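Local coordinates for putative glucarate dehydratase (Pseudomonas fluorescens, PDB 4IT1), which probably catalyses the magnesium-dependent dehydration of D-glucarate to 5-dehydro-4-deoxy-D-glucarate, as a member of the mandelate racemase/muconate lactonizing enzyme family, at residues L288-N291 against M292-T295. Sequence-based numbering, arbitrary orientation.
Sequences LATN and MVVT. With MG (magnesium ion), chain E.
T290 OG1 meets the backbone N-H groups of M292 and V293 in the turn that follows strand 288-290. T290 OG1 accepts two nearly straight hydrogen bonds, from M292 N at 2.9 Å and from V293 N at 2.9 Å. The bond to M292 makes an ST turn. OG1 stands anti to the backbone N (chi1 -167°) and beside the carbonyl carbon, which brings it to both N-H groups. The hydroxyl also bonds D269 OD1, presumably as donor, so three partners grip this buried oxygen. The methyl branch packs separately: T290 CG2 meets V294 CB at 3.7 Å, and the two side chains cross at about a right angle. V293 CG2 comes in beside the hydroxyl, 3.3 Å from T290 OG1. Further along, T295 CG2 rests on N291 O at 3.4 Å, while T295 OG1 bonds K127.

The CB of N291 leads away from residues 292-295. With chi2 at 0°, OD1 is eclipsed with CA and ND2 is anti to it. N291 OD1 binds magnesium at 2.2 Å. N291 ND2 donates to water 1 at 2.7 Å, and that water is itself a magnesium ligand. The amide is thus held through both ends. D243, E268 and three waters complete six ligands.

Replacing T290 with alanine removes the hydroxyl, which would probably leave the N-H groups of M292 and V293 without their shared acceptor and D269 without this partner.

D269 bonds both T290 OG1 and N291 N. In this model T290 and D269 thus probably form a second shell that helps place N291 at the strand's C-terminal end, where metal ligands gather in the enolase-superfamily barrel.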
ATOM      1  N   LEU A 288       3.025  10.534  21.585  1.00 51.15           N
ATOM      2  CA  LEU A 288       1.724  11.084  21.214  1.00 44.35           C
ATOM      3  C   LEU A 288       1.087  10.311  20.077  1.00 37.19           C
ATOM      4  O   LEU A 288       1.723  10.029  19.054  1.00 44.39           O
ATOM      5  CB  LEU A 288       1.821  12.572  20.893  1.00 39.88           C
ATOM      6  CG  LEU A 288       2.476  13.446  21.968  1.00 48.33           C
ATOM      7  CD1 LEU A 288       2.514  14.895  21.517  1.00 46.63           C
ATOM      8  CD2 LEU A 288       1.772  13.315  23.313  1.00 49.81           C
ATOM      9  N   ALA A 289      -0.174   9.956  20.286  1.00 33.33           N
ATOM     10  CA  ALA A 289      -0.978   9.260  19.297  1.00 36.39           C
ATOM     11  C   ALA A 289      -2.055  10.216  18.805  1.00 40.96           C
ATOM     12  O   ALA A 289      -2.384  11.188  19.497  1.00 40.19           O
ATOM     13  CB  ALA A 289      -1.624   8.029  19.918  1.00 35.10           C
ATOM     14  N   THR A 290      -2.609   9.939  17.625  1.00 38.61           N
ATOM     15  CA  THR A 290      -3.672  10.778  17.084  1.00 38.96           C
ATOM     16  C   THR A 290      -4.687  10.016  16.245  1.00 34.82           C
ATOM     17  O   THR A 290      -4.358   9.050  15.569  1.00 35.42           O
ATOM     18  CB  THR A 290      -3.107  11.929  16.208  1.00 38.37           C
ATOM     19  OG1 THR A 290      -4.145  12.887  15.943  1.00 35.46           O
ATOM     20  CG2 THR A 290      -2.577  11.407  14.884  1.00 32.93           C
ATOM     21  N   ASN A 291      -5.930  10.469  16.295  1.00 42.21           N
ATOM     22  CA  ASN A 291      -6.836  10.262  15.172  1.00 44.10           C
ATOM     23  C   ASN A 291      -7.594  11.556  14.832  1.00 44.81           C
ATOM     24  O   ASN A 291      -8.762  11.541  14.437  1.00 47.94           O
ATOM     25  CB  ASN A 291      -7.721   9.013  15.345  1.00 41.36           C
ATOM     26  CG  ASN A 291      -8.639   9.067  16.552  1.00 41.68           C
ATOM     27  OD1 ASN A 291      -8.669  10.031  17.320  1.00 47.15           O
ATOM     28  ND2 ASN A 291      -9.413   8.003  16.720  1.00 55.23           N
ATOM     29  N   MET A 292      -6.887  12.673  14.988  1.00 46.92           N
ATOM     30  CA  MET A 292      -7.444  14.008  14.750  1.00 47.85           C
ATOM     31  C   MET A 292      -6.575  14.816  13.808  1.00 45.30           C
ATOM     32  O   MET A 292      -7.088  15.417  12.867  1.00 46.94           O
ATOM     33  CB  MET A 292      -7.642  14.769  16.060  1.00 39.18           C
ATOM     34  CG  MET A 292      -8.898  14.344  16.813  1.00 48.27           C
ATOM     35  SD  MET A 292      -9.072  15.113  18.430  1.00 51.52           S
ATOM     36  CE  MET A 292      -9.741  16.722  17.983  1.00 56.08           C
ATOM     37  N   VAL A 293      -5.264  14.821  14.051  1.00 40.51           N
ATOM     38  CA  VAL A 293      -4.355  15.602  13.220  1.00 39.00           C
ATOM     39  C   VAL A 293      -3.742  14.810  12.061  1.00 42.66           C
ATOM     40  O   VAL A 293      -3.142  15.388  11.157  1.00 43.12           O
ATOM     41  CB  VAL A 293      -3.291  16.339  14.045  1.00 40.01           C
ATOM     42  CG1 VAL A 293      -3.966  17.270  15.036  1.00 36.28           C
ATOM     43  CG2 VAL A 293      -2.367  15.353  14.760  1.00 47.43           C
ATOM     44  N   VAL A 294      -3.892  13.490  12.084  1.00 42.63           N
ATOM     45  CA  VAL A 294      -3.487  12.663  10.951  1.00 37.83           C
ATOM     46  C   VAL A 294      -4.648  11.729  10.645  1.00 44.64           C
ATOM     47  O   VAL A 294      -4.785  10.665  11.260  1.00 35.92           O
ATOM     48  CB  VAL A 294      -2.173  11.873  11.219  1.00 39.44           C
ATOM     49  CG1 VAL A 294      -1.843  10.952  10.056  1.00 40.41           C
ATOM     50  CG2 VAL A 294      -1.011  12.818  11.456  1.00 41.26           C
ATOM     51  N   THR A 295      -5.494  12.155   9.708  1.00 39.88           N
ATOM     52  CA  THR A 295      -6.707  11.426   9.354  1.00 41.27           C
ATOM     53  C   THR A 295      -6.768  11.134   7.863  1.00 44.20           C
ATOM     54  O   THR A 295      -7.714  10.495   7.405  1.00 52.00           O
ATOM     55  CB  THR A 295      -7.991  12.184   9.763  1.00 42.28           C
ATOM     56  OG1 THR A 295      -8.083  13.417   9.026  1.00 40.89           O
ATOM     57  CG2 THR A 295      -8.004  12.476  11.252  1.00 35.25           C
TER
HETATM   58 MG    MG E 501      -9.597   9.959  19.297  1.00 53.20          MG
HETATM   59  O   HOH W   1     -10.787   8.244  19.083  1.00 44.79           O
HETATM   60  O   HOH W   2      -8.581  11.852  19.525  1.00 41.55           O
HETATM   61  O   HOH W   3     -11.204  11.046  18.649  1.00 55.88           O